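Local atomic coordinates of probable enoyl-CoA hydratase/isomerase (Pseudomonas aeruginosa PAO1, PDB entry 5YLO), a protein that probably acts as a Delta3,Delta2-enoyl-CoA isomerase of the crotonase family, shifting double bonds during the oxidation of unsaturated fatty acids. Residues Ala16-Asn21 with Arg51-Gly56; Arg60-Gly65 with Ala106-Ala111; Pro102-Val107 with Cys122-Ala127; Leu118-Asp123 with Trp150-Leu155; Ile126-Ala131 with Val186-Leu191. One frame throughout, in Å; residues are numbered along the deposited sequence.

Contacts 1, 3 and 5 follow one another across the same sheet: strand 52-56 of contact 1 neighbours strand 103-107 of contact 3, and strand 124-128 serves both contact 3 and contact 5. Contacts 1 to 4 are buried, whereas contact 5, at edge strand 184-186, is partly exposed. Backbone bonds dominate contacts 1 and 3. Contact 2 joins a loop to the end of strand 103-107 and the loop after it, through a backbone carbonyl, a phenylalanine and an asparagine amide. Contact 4 lies off the sheet, between helices, and is apolar with a histidine ring; it shares Cys122 and Asp123 with contact 3. Contact 5 adds a serine hydroxyl donating to an aspartate at its exposed side.

Contact 1: residues Ala16-Asn21 with Arg51-Gly56; sequences AWLVLN and RAVVLG
Ala16 and Leu18 each use both backbone N-H and C=O toward segment 51-56, the alternating ladder of parallel strands. Ala16 N bonds to Ala52 O at 2.9 Å, Val54 N to Ala16 O, Leu18 N to Val54 O at 2.7 Å and Gly56 N to Leu18 O. Leu20 N to Gly56 O closes the series, less straight at 145° than the Val54 bond at 173°. CA-H...O contacts fill in between, as from Leu55 CA to Leu18 O. Side chains pair by face. On one, Trp17 and Val54 stand side by side: Val54 CG1 meets Trp17 CE3 at 3.8 Å, and Val54 CB lies over the indole face near its rim. On the other, Leu18 CD1 touches Val53 CG1 at 3.9 Å. Leu55 has CG trans to its own N (chi1 -177°), which swings CD1 toward strand 15-20, against Leu18 O, to Leu20 CD1, also 3.9 Å away. These strands are the two arms of a beta-alpha-beta unit: helix 31-46 between them covers Leu18 and Leu55, helix 191-204 packs on Val54, strand 7-12 flanks 15-20 with Arg10 in cation-pi contact with Trp17, and strand 103-107 flanks 52-56.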
# COMPACT_ATOMS: atom_id res chain seq x y z
N ALA A 16 25.47 7.49 -14.39
CA ALA A 16 25.06 8.13 -15.63
C ALA A 16 24.02 9.20 -15.31
O ALA A 16 22.93 8.89 -14.82
CB ALA A 16 24.49 7.11 -16.61
N TRP A 17 24.37 10.46 -15.59
CA TRP A 17 23.48 11.59 -15.36
C TRP A 17 22.74 11.92 -16.65
O TRP A 17 23.37 12.28 -17.65
CB TRP A 17 24.26 12.80 -14.86
CG TRP A 17 24.98 12.58 -13.56
CD1 TRP A 17 26.08 11.79 -13.36
CD2 TRP A 17 24.67 13.16 -12.29
NE1 TRP A 17 26.46 11.83 -12.04
CE2 TRP A 17 25.61 12.67 -11.36
CE3 TRP A 17 23.68 14.04 -11.84
CZ2 TRP A 17 25.60 13.03 -10.02
CZ3 TRP A 17 23.67 14.40 -10.50
CH2 TRP A 17 24.62 13.90 -9.61
N LEU A 18 21.42 11.78 -16.63
CA LEU A 18 20.57 12.11 -17.77
C LEU A 18 19.72 13.31 -17.37
O LEU A 18 18.80 13.18 -16.56
CB LEU A 18 19.70 10.92 -18.16
CG LEU A 18 20.40 9.56 -18.23
CD1 LEU A 18 19.46 8.48 -18.71
CD2 LEU A 18 21.63 9.63 -19.11
N VAL A 19 20.04 14.47 -17.93
CA VAL A 19 19.37 15.72 -17.58
C VAL A 19 18.56 16.17 -18.78
O VAL A 19 19.10 16.36 -19.87
CB VAL A 19 20.38 16.80 -17.15
CG1 VAL A 19 19.64 18.02 -16.62
CG2 VAL A 19 21.35 16.25 -16.12
N LEU A 20 17.25 16.35 -18.57
CA LEU A 20 16.43 17.06 -19.54
C LEU A 20 17.01 18.45 -19.76
O LEU A 20 17.35 19.14 -18.80
CB LEU A 20 14.98 17.14 -19.06
CG LEU A 20 14.02 15.98 -19.33
CD1 LEU A 20 14.58 14.65 -18.86
CD2 LEU A 20 12.68 16.25 -18.66
N ASN A 21 17.14 18.86 -21.02
CA ASN A 21 17.81 20.11 -21.35
C ASN A 21 16.98 20.91 -22.35
O ASN A 21 17.39 21.15 -23.49
CB ASN A 21 19.21 19.86 -21.89
CG ASN A 21 20.08 21.10 -21.83
OD1 ASN A 21 21.39 20.91 -21.94
ND2 ASN A 21 19.58 22.22 -21.68
N ARG A 51 26.47 2.05 -13.12
CA ARG A 51 25.88 1.22 -12.09
C ARG A 51 24.74 1.92 -11.37
O ARG A 51 24.08 1.31 -10.52
CB ARG A 51 26.96 0.79 -11.09
CG ARG A 51 28.06 -0.04 -11.74
CD ARG A 51 29.42 0.21 -11.12
NE ARG A 51 29.46 -0.15 -9.71
CZ ARG A 51 29.57 -1.40 -9.26
NH1 ARG A 51 29.64 -2.41 -10.11
NH2 ARG A 51 29.59 -1.63 -7.96
N ALA A 52 24.49 3.19 -11.70
CA ALA A 52 23.35 3.94 -11.19
C ALA A 52 23.03 5.03 -12.19
O ALA A 52 23.92 5.53 -12.89
CB ALA A 52 23.63 4.53 -9.80
N VAL A 53 21.76 5.40 -12.27
CA VAL A 53 21.28 6.36 -13.26
C VAL A 53 20.53 7.47 -12.54
O VAL A 53 19.68 7.20 -11.68
CB VAL A 53 20.38 5.69 -14.31
CG1 VAL A 53 19.83 6.73 -15.27
CG2 VAL A 53 21.15 4.62 -15.06
N VAL A 54 20.84 8.72 -12.89
CA VAL A 54 20.19 9.89 -12.33
C VAL A 54 19.42 10.59 -13.44
O VAL A 54 19.96 10.80 -14.54
CB VAL A 54 21.19 10.85 -11.67
CG1 VAL A 54 20.49 12.11 -11.19
CG2 VAL A 54 21.91 10.16 -10.52
N LEU A 55 18.17 10.94 -13.17
CA LEU A 55 17.32 11.68 -14.10
C LEU A 55 17.00 13.03 -13.48
O LEU A 55 16.37 13.10 -12.43
CB LEU A 55 16.03 10.91 -14.40
CG LEU A 55 15.09 11.55 -15.42
CD1 LEU A 55 15.74 11.61 -16.79
CD2 LEU A 55 13.77 10.79 -15.47
N GLY A 56 17.45 14.11 -14.14
CA GLY A 56 17.28 15.44 -13.60
C GLY A 56 16.76 16.40 -14.65
O GLY A 56 16.76 16.12 -15.85

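Contact 2: residues Arg60-Gly65 with Ala106-Ala111; sequences RSFCAG and AVNGSA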
# COMPACT_ATOMS: atom_id res chain seq x y z
N ARG A 60 15.00 25.84 -13.46
CA ARG A 60 14.12 25.96 -12.31
C ARG A 60 13.20 24.76 -12.15
O ARG A 60 12.80 24.44 -11.03
CB ARG A 60 13.29 27.24 -12.44
CG ARG A 60 12.39 27.54 -11.25
CD ARG A 60 11.23 28.43 -11.68
NE ARG A 60 11.66 29.47 -12.61
CZ ARG A 60 11.92 30.73 -12.25
NH1 ARG A 60 12.30 31.61 -13.16
NH2 ARG A 60 11.80 31.10 -10.98
N SER A 61 12.86 24.08 -13.25
CA SER A 61 11.82 23.06 -13.24
C SER A 61 12.39 21.71 -13.67
O SER A 61 13.27 21.64 -14.53
CB SER A 61 10.67 23.46 -14.17
OG SER A 61 10.12 24.70 -13.76
N PHE A 62 11.86 20.65 -13.06
CA PHE A 62 12.23 19.30 -13.47
C PHE A 62 11.61 18.96 -14.82
O PHE A 62 12.32 18.62 -15.78
CB PHE A 62 11.80 18.29 -12.40
CG PHE A 62 12.00 16.85 -12.80
CD1 PHE A 62 13.25 16.27 -12.77
CD2 PHE A 62 10.91 16.08 -13.19
CE1 PHE A 62 13.43 14.95 -13.13
CE2 PHE A 62 11.09 14.75 -13.56
CZ PHE A 62 12.35 14.19 -13.53
N CYS A 63 10.29 19.06 -14.92
CA CYS A 63 9.60 18.81 -16.18
C CYS A 63 8.14 19.26 -16.11
O CYS A 63 7.37 18.80 -15.27
CB CYS A 63 9.65 17.33 -16.54
SG CYS A 63 8.86 16.97 -18.12
N ALA A 64 7.76 20.16 -17.02
CA ALA A 64 6.41 20.70 -17.07
C ALA A 64 5.41 19.82 -17.81
O ALA A 64 4.25 20.21 -17.93
CB ALA A 64 6.43 22.09 -17.71
N GLY A 65 5.83 18.66 -18.31
CA GLY A 65 4.89 17.75 -18.96
C GLY A 65 4.98 17.72 -20.47
O GLY A 65 6.03 18.04 -21.04
N ALA A 106 16.02 13.26 -9.63
CA ALA A 106 16.40 14.49 -8.92
C ALA A 106 15.39 15.57 -9.30
O ALA A 106 15.55 16.27 -10.30
CB ALA A 106 17.82 14.90 -9.26
N VAL A 107 14.35 15.70 -8.49
CA VAL A 107 13.29 16.67 -8.75
C VAL A 107 13.77 18.06 -8.36
O VAL A 107 13.51 18.54 -7.25
CB VAL A 107 11.99 16.28 -8.01
CG1 VAL A 107 10.85 17.16 -8.44
CG2 VAL A 107 11.66 14.82 -8.26
N ASN A 108 14.49 18.71 -9.28
CA ASN A 108 15.06 20.02 -9.00
C ASN A 108 14.01 21.12 -8.95
O ASN A 108 14.24 22.16 -8.32
CB ASN A 108 16.11 20.36 -10.05
CG ASN A 108 15.61 20.13 -11.46
OD1 ASN A 108 15.49 18.99 -11.91
ND2 ASN A 108 15.32 21.22 -12.17
N GLY A 109 12.86 20.92 -9.58
CA GLY A 109 11.81 21.91 -9.62
C GLY A 109 10.46 21.25 -9.78
O GLY A 109 10.28 20.08 -9.42
N SER A 110 9.50 21.99 -10.34
CA SER A 110 8.15 21.46 -10.45
C SER A 110 8.07 20.34 -11.48
O SER A 110 8.70 20.39 -12.54
CB SER A 110 7.17 22.58 -10.83
OG SER A 110 7.32 22.97 -12.18
N ALA A 111 7.29 19.30 -11.15
CA ALA A 111 7.00 18.20 -12.06
C ALA A 111 5.49 18.12 -12.25
O ALA A 111 4.74 18.04 -11.28
CB ALA A 111 7.55 16.88 -11.52
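Phe62 and Gly109 make up the dense half of this contact between a loop and the end of strand 103-107 with the loop that follows it. Gly109 CA sits 3.8 Å from Ser61 CA and gives a CA-H...O contact to Arg60 O at 3.1 Å. Ser110 O accepts Cys63 N at 3.2 Å, nearly straight at 165°, and a weaker bond from Phe62 N. The Phe62 ring, placed by CG trans to the backbone N (chi1 173°), lies between Ala111 and the strand end: its CD2 meets Ala111 CB at 3.8 Å, and its CD1 comes within 3.4 Å of Ala106 O. Asn108 OD1 approaches the ring edge in its plane, with amide and ring turned 62° apart; Gly57 N holds that oxygen, while Asn108 ND2 gives a weak bond to Ser61 O. The other side is looser. Arg60 is exposed and poorly ordered, and Ser61 OG and Ser110 OG stay 3.7 Å apart. Backbone bonds to Ser110 O, with the Phe62 ring and the Asn108 amide, thus join the two loops. In crotonase relatives, backbone amides of the loop after strand 52-56 and of the chain leading into helix 114-120 probably form the oxyanion hole.

Contact 3: residues Pro102-Val107 with Cys122-Ala127; sequences PTVAAV and CDFRIA
Thr103 O receives two N-H groups from the start of segment 122-127: Phe124 N at 3.1 Å, in the carbonyl plane, and Asp123 N in a weak, strongly bent bond (123°). Asp123 reaches back to the same residue, with OD2 taking a weak bond from Thr103 N at 3.3 Å. The two side chains cross at about a right angle, and Thr103 CG2 lies against the carboxylate. Both oxygens of Asp123 are also in salt bridges, OD2 with Lys214 and OD1 with Lys162 of the second subunit, which should favour the charged form of this buried acid. Thr103 OG1, trans to its own N (chi1 160°), stands 3.1 Å from Cys122 SG, and the sulfur also packs on Ala105 CB. Beyond this corner the strands run parallel as neighbours in the central sheet of the crotonase fold, with helix 114-120 on the connection between them. Ala105 N bonds to Phe124 O at 2.9 Å, Ile126 N to Ala105 O and Val107 N to Ile126 O. On one face the Val104 and Phe124 side chains cross at a slant, CG2 of Val104 lying 4.2 Å from CD2 of Phe124; Phe198 of helix 191-204 meets the Phe124 ring edge-to-face. On the opposite face Arg125 CG lies 3.8 Å from Ala105 CB, then the chain bends at chi3 so that NH1 turns back to Cys122 O at 2.8 Å. That donor stands above the carbonyl plane, while the oxygen lies in the guanidinium plane. Arg125 NH1 also binds Ala119 O, and its NE binds Leu181 O.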
# COMPACT_ATOMS: atom_id res chain seq x y z
N PRO A 102 19.74 0.72 -10.79
CA PRO A 102 19.06 1.62 -9.84
C PRO A 102 18.93 3.01 -10.44
O PRO A 102 19.89 3.58 -10.95
CB PRO A 102 19.97 1.61 -8.61
CG PRO A 102 20.81 0.37 -8.75
CD PRO A 102 21.00 0.19 -10.23
N THR A 103 17.71 3.56 -10.38
CA THR A 103 17.41 4.85 -10.96
C THR A 103 16.97 5.82 -9.88
O THR A 103 16.21 5.46 -8.98
CB THR A 103 16.34 4.73 -12.06
OG1 THR A 103 15.73 6.01 -12.28
CG2 THR A 103 15.28 3.72 -11.67
N VAL A 104 17.46 7.06 -9.96
CA VAL A 104 17.13 8.12 -9.02
C VAL A 104 16.63 9.32 -9.81
O VAL A 104 17.22 9.70 -10.82
CB VAL A 104 18.33 8.52 -8.14
CG1 VAL A 104 17.91 9.52 -7.08
CG2 VAL A 104 18.97 7.29 -7.51
N ALA A 105 15.54 9.92 -9.34
CA ALA A 105 14.96 11.11 -9.95
C ALA A 105 15.28 12.31 -9.08
O ALA A 105 14.86 12.36 -7.91
CB ALA A 105 13.45 10.96 -10.14
N ALA A 106 16.02 13.26 -9.63
CA ALA A 106 16.40 14.49 -8.92
C ALA A 106 15.39 15.57 -9.30
O ALA A 106 15.55 16.27 -10.30
CB ALA A 106 17.82 14.90 -9.26
N VAL A 107 14.35 15.70 -8.49
CA VAL A 107 13.29 16.67 -8.75
C VAL A 107 13.77 18.06 -8.36
O VAL A 107 13.51 18.54 -7.25
CB VAL A 107 11.99 16.28 -8.01
CG1 VAL A 107 10.85 17.16 -8.44
CG2 VAL A 107 11.66 14.82 -8.26
N CYS A 122 11.10 6.15 -11.65
CA CYS A 122 12.39 5.92 -11.02
C CYS A 122 12.21 5.22 -9.68
O CYS A 122 11.15 5.28 -9.05
CB CYS A 122 13.13 7.24 -10.84
SG CYS A 122 13.47 8.12 -12.39
N ASP A 123 13.27 4.54 -9.24
CA ASP A 123 13.21 3.82 -7.98
C ASP A 123 13.17 4.77 -6.79
O ASP A 123 12.46 4.53 -5.81
CB ASP A 123 14.41 2.87 -7.86
CG ASP A 123 14.38 1.78 -8.91
OD1 ASP A 123 13.27 1.36 -9.30
OD2 ASP A 123 15.47 1.34 -9.35
N PHE A 124 13.93 5.87 -6.87
CA PHE A 124 14.03 6.81 -5.77
C PHE A 124 13.73 8.21 -6.26
O PHE A 124 13.89 8.52 -7.44
CB PHE A 124 15.43 6.76 -5.14
CG PHE A 124 15.82 5.39 -4.66
CD1 PHE A 124 15.44 4.95 -3.40
CD2 PHE A 124 16.57 4.54 -5.45
CE1 PHE A 124 15.80 3.70 -2.95
CE2 PHE A 124 16.94 3.29 -5.01
CZ PHE A 124 16.55 2.86 -3.75
N ARG A 125 13.29 9.06 -5.34
CA ARG A 125 12.99 10.46 -5.65
C ARG A 125 13.53 11.34 -4.54
O ARG A 125 13.11 11.22 -3.38
CB ARG A 125 11.48 10.68 -5.82
CG ARG A 125 10.99 10.43 -7.24
CD ARG A 125 9.49 10.19 -7.28
NE ARG A 125 9.10 9.09 -6.40
CZ ARG A 125 9.25 7.80 -6.69
NH1 ARG A 125 9.79 7.44 -7.84
NH2 ARG A 125 8.86 6.87 -5.82
N ILE A 126 14.47 12.21 -4.89
CA ILE A 126 14.97 13.25 -4.01
C ILE A 126 14.57 14.59 -4.61
O ILE A 126 14.87 14.87 -5.77
CB ILE A 126 16.50 13.17 -3.83
CG1 ILE A 126 16.90 11.78 -3.35
CG2 ILE A 126 16.97 14.23 -2.84
CD1 ILE A 126 18.40 11.58 -3.27
N ALA A 127 13.87 15.41 -3.83
CA ALA A 127 13.29 16.64 -4.33
C ALA A 127 13.88 17.84 -3.61
O ALA A 127 14.19 17.78 -2.42
CB ALA A 127 11.77 16.64 -4.16

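Contact 4: residues Leu118-Asp123 with Trp150-Leu155; sequences LALCCD and WHLPRL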
# COMPACT_ATOMS: atom_id res chain seq x y z
N LEU A 118 7.34 10.71 -15.09
CA LEU A 118 8.72 10.34 -15.37
C LEU A 118 9.50 10.09 -14.09
O LEU A 118 10.31 9.16 -14.02
CB LEU A 118 9.38 11.43 -16.21
CG LEU A 118 10.54 10.98 -17.11
CD1 LEU A 118 10.06 9.92 -18.08
CD2 LEU A 118 11.13 12.17 -17.84
N ALA A 119 9.25 10.89 -13.05
CA ALA A 119 9.93 10.69 -11.78
C ALA A 119 9.39 9.46 -11.04
O ALA A 119 10.14 8.80 -10.32
CB ALA A 119 9.79 11.94 -10.91
N LEU A 120 8.10 9.15 -11.21
CA LEU A 120 7.51 8.00 -10.54
C LEU A 120 8.03 6.68 -11.08
O LEU A 120 8.01 5.68 -10.36
CB LEU A 120 5.99 8.06 -10.66
CG LEU A 120 5.36 9.35 -10.14
CD1 LEU A 120 3.86 9.37 -10.36
CD2 LEU A 120 5.70 9.56 -8.67
N CYS A 121 8.51 6.66 -12.33
CA CYS A 121 9.11 5.46 -12.90
C CYS A 121 10.50 5.19 -12.35
O CYS A 121 11.04 4.10 -12.56
CB CYS A 121 9.18 5.57 -14.42
SG CYS A 121 7.56 5.65 -15.24
N CYS A 122 11.10 6.15 -11.65
CA CYS A 122 12.39 5.92 -11.02
C CYS A 122 12.21 5.22 -9.68
O CYS A 122 11.15 5.28 -9.05
CB CYS A 122 13.13 7.24 -10.84
SG CYS A 122 13.47 8.12 -12.39
N ASP A 123 13.27 4.54 -9.24
CA ASP A 123 13.21 3.82 -7.98
C ASP A 123 13.17 4.77 -6.79
O ASP A 123 12.46 4.53 -5.81
CB ASP A 123 14.41 2.87 -7.86
CG ASP A 123 14.38 1.78 -8.91
OD1 ASP A 123 13.27 1.36 -9.30
OD2 ASP A 123 15.47 1.34 -9.35
N TRP A 150 -1.76 4.67 -12.21
CA TRP A 150 -1.09 3.44 -11.83
C TRP A 150 -0.08 3.66 -10.72
O TRP A 150 -0.02 2.88 -9.77
CB TRP A 150 -0.40 2.82 -13.05
CG TRP A 150 0.05 1.40 -12.84
CD1 TRP A 150 -0.65 0.26 -13.13
CD2 TRP A 150 1.31 0.97 -12.30
NE1 TRP A 150 0.09 -0.85 -12.79
CE2 TRP A 150 1.30 -0.44 -12.28
CE3 TRP A 150 2.44 1.64 -11.82
CZ2 TRP A 150 2.37 -1.19 -11.81
CZ3 TRP A 150 3.50 0.90 -11.35
CH2 TRP A 150 3.46 -0.50 -11.35
N HIS A 151 0.72 4.73 -10.81
CA HIS A 151 1.75 5.00 -9.82
C HIS A 151 1.16 5.56 -8.53
O HIS A 151 1.45 5.06 -7.44
CB HIS A 151 2.78 5.98 -10.39
CG HIS A 151 3.73 5.36 -11.36
ND1 HIS A 151 4.69 4.44 -10.98
CD2 HIS A 151 3.89 5.53 -12.69
CE1 HIS A 151 5.39 4.07 -12.03
NE2 HIS A 151 4.92 4.71 -13.09
N LEU A 152 0.34 6.60 -8.64
CA LEU A 152 -0.06 7.37 -7.46
C LEU A 152 -0.77 6.54 -6.40
O LEU A 152 -0.42 6.68 -5.21
CB LEU A 152 -0.92 8.56 -7.89
CG LEU A 152 -0.19 9.66 -8.67
CD1 LEU A 152 -1.14 10.81 -8.98
CD2 LEU A 152 1.01 10.15 -7.88
N PRO A 153 -1.74 5.68 -6.72
CA PRO A 153 -2.36 4.87 -5.65
C PRO A 153 -1.39 3.91 -4.98
O PRO A 153 -1.55 3.60 -3.80
CB PRO A 153 -3.49 4.13 -6.37
CG PRO A 153 -3.06 4.08 -7.80
CD PRO A 153 -2.37 5.39 -8.03
N ARG A 154 -0.37 3.44 -5.71
CA ARG A 154 0.59 2.51 -5.14
C ARG A 154 1.55 3.20 -4.18
O ARG A 154 2.00 2.60 -3.20
CB ARG A 154 1.35 1.80 -6.25
CG ARG A 154 0.52 0.77 -7.00
CD ARG A 154 1.24 0.25 -8.24
NE ARG A 154 0.61 -0.97 -8.73
CZ ARG A 154 -0.45 -1.00 -9.53
NH1 ARG A 154 -1.00 0.14 -9.95
NH2 ARG A 154 -0.95 -2.16 -9.92
N LEU A 155 1.87 4.47 -4.44
CA LEU A 155 2.78 5.22 -3.57
C LEU A 155 2.05 5.97 -2.46
O LEU A 155 2.61 6.12 -1.37
CB LEU A 155 3.59 6.22 -4.40
CG LEU A 155 4.49 5.66 -5.50
CD1 LEU A 155 4.92 6.78 -6.44
CD2 LEU A 155 5.70 4.97 -4.90
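Leu120 of helix 114-120 packs against His151 of helix 146-156, a helix-to-helix contact of the crotonase fold made where the chain turns back toward strand 124-128. Its CB rests over the imidazole face in a CH-pi contact, 3.8 Å from the centroid of the His151 ring and 20° off its normal. With CG trans to the carbonyl carbon (chi1 -55°) and an extended chi2, the two methyls of Leu120 spread along the facing helix. CD1 touches His151 CB at 3.6 Å and Leu152 CD2 at 3.9 Å; CD2 reaches Leu155 CD1, 3.6 Å away. Leu120 O faces the ring's CE1 at 3.5 Å. Next in sequence, Cys121 brings SG to 3.5 Å from His151 NE2, approaching the ring obliquely, whereas His151 ND1 makes a weak hydrogen bond to a bound glycerol. On the opposite face of the imidazole lies Trp150 CE3, near the rim, with the edge of the indole turned to the histidine. Trp150 NE1 bonds to Arg223 O of the third subunit, so this layer borders the trimer interface. The Arg154 guanidinium in turn lies on the indole, Trp150 CE2 being 3.2 Å from its plane, while Arg154 NH1 bonds to Trp150 O.

Contact 5: residues Ile126-Ala131 with Val186-Leu191; sequences IAAASA and VADEHL
Leu191 has CG trans to its backbone N (chi1 177°) and chi2 at 57°, which send its two methyls to different residues of segment 126-131. CD1 meets Ile126 CG2 at 3.8 Å, the two side chains sliding past each other in opposite directions, and CD2 meets Ala128 CB at 4.0 Å. Val186 CG2 adds a looser touch on Ile126 CG2. Ser130 CB holds OG between the backbone N and the carbonyl carbon (chi1 57°), turned to Asp188, and OG donates to Asp188 OD2 at 2.7 Å. The hydroxyl meets OD2 from above the carboxylate plane. Asp188 OD1 takes a weak bond from Ala129 N and lies 3.6 Å from Ala128 CB. Asp188 was modelled in two conformers, so its bonds here hold for one of them. Deeper in, Val186 N bonds to Ala127 O at 3.0 Å, nearly straight on to the carbonyl. Val186 O then receives a CA-H...O contact from Ala128 CA at 3.2 Å and a weak bond from Ala129 N. After this parallel bridge the chains part: Ala128 to Ala131 make a type I turn closed by Ala131 N to Ala128 O, and His190 is the N-cap residue of helix 191-204. The whole is the edge of the crotonase-type central sheet, where the short parallel strand 184-186 pairs with 124-128 and hands over to the helix that packs on that sheet.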
# COMPACT_ATOMS: atom_id res chain seq x y z
N ILE A 126 14.47 12.21 -4.89
CA ILE A 126 14.97 13.25 -4.01
C ILE A 126 14.57 14.59 -4.61
O ILE A 126 14.87 14.87 -5.77
CB ILE A 126 16.50 13.17 -3.83
CG1 ILE A 126 16.90 11.78 -3.35
CG2 ILE A 126 16.97 14.23 -2.84
CD1 ILE A 126 18.40 11.58 -3.27
N ALA A 127 13.87 15.41 -3.83
CA ALA A 127 13.29 16.64 -4.33
C ALA A 127 13.88 17.84 -3.61
O ALA A 127 14.19 17.78 -2.42
CB ALA A 127 11.77 16.64 -4.16
N ALA A 128 14.04 18.93 -4.36
CA ALA A 128 14.38 20.21 -3.75
C ALA A 128 13.15 20.81 -3.08
O ALA A 128 12.01 20.48 -3.40
CB ALA A 128 14.92 21.17 -4.81
N ALA A 129 13.40 21.70 -2.12
CA ALA A 129 12.29 22.31 -1.38
C ALA A 129 11.39 23.13 -2.29
O ALA A 129 10.18 23.23 -2.04
CB ALA A 129 12.84 23.17 -0.24
N SER A 130 11.95 23.71 -3.35
CA SER A 130 11.15 24.50 -4.28
C SER A 130 10.25 23.64 -5.16
O SER A 130 9.33 24.18 -5.80
CB SER A 130 12.06 25.35 -5.17
OG SER A 130 12.98 24.53 -5.87
N ALA A 131 10.49 22.33 -5.22
CA ALA A 131 9.75 21.47 -6.14
C ALA A 131 8.26 21.47 -5.82
O ALA A 131 7.86 21.47 -4.66
CB ALA A 131 10.30 20.05 -6.10
N VAL A 186 15.70 17.89 0.17
CA VAL A 186 16.88 18.67 0.53
C VAL A 186 16.72 20.08 -0.03
O VAL A 186 15.87 20.34 -0.88
CB VAL A 186 18.19 18.03 0.00
CG1 VAL A 186 18.37 16.64 0.58
CG2 VAL A 186 18.18 17.99 -1.51
N ALA A 187 17.56 20.98 0.46
CA ALA A 187 17.60 22.33 -0.08
C ALA A 187 18.10 22.30 -1.52
O ALA A 187 18.93 21.47 -1.89
CB ALA A 187 18.49 23.23 0.78
N ASP A 188 17.58 23.23 -2.33
CA ASP A 188 17.92 23.27 -3.75
C ASP A 188 19.42 23.44 -3.96
O ASP A 188 19.97 22.93 -4.94
CB ASP A 188 17.17 24.41 -4.44
CG ASP A 188 15.82 24.68 -3.82
OD1 ASP A 188 15.52 24.11 -2.75
OD2 ASP A 188 15.06 25.48 -4.39
N GLU A 189 20.09 24.15 -3.05
CA GLU A 189 21.52 24.36 -3.18
C GLU A 189 22.30 23.06 -3.02
O GLU A 189 23.37 22.90 -3.62
CB GLU A 189 21.99 25.38 -2.14
CG GLU A 189 20.88 26.26 -1.59
CD GLU A 189 20.96 26.42 -0.08
OE1 GLU A 189 21.70 25.64 0.56
OE2 GLU A 189 20.29 27.32 0.47
N HIS A 190 21.77 22.12 -2.24
CA HIS A 190 22.45 20.86 -1.95
C HIS A 190 21.89 19.68 -2.73
O HIS A 190 22.27 18.54 -2.46
CB HIS A 190 22.39 20.56 -0.45
CG HIS A 190 23.01 21.62 0.41
ND1 HIS A 190 24.27 22.12 0.18
CD2 HIS A 190 22.54 22.27 1.50
CE1 HIS A 190 24.56 23.04 1.09
NE2 HIS A 190 23.52 23.14 1.90
N LEU A 191 20.99 19.92 -3.69
CA LEU A 191 20.32 18.80 -4.35
C LEU A 191 21.29 17.97 -5.18
O LEU A 191 21.35 16.74 -5.03
CB LEU A 191 19.17 19.30 -5.22
CG LEU A 191 18.48 18.17 -5.99
CD1 LEU A 191 17.95 17.11 -5.05
CD2 LEU A 191 17.37 18.72 -6.84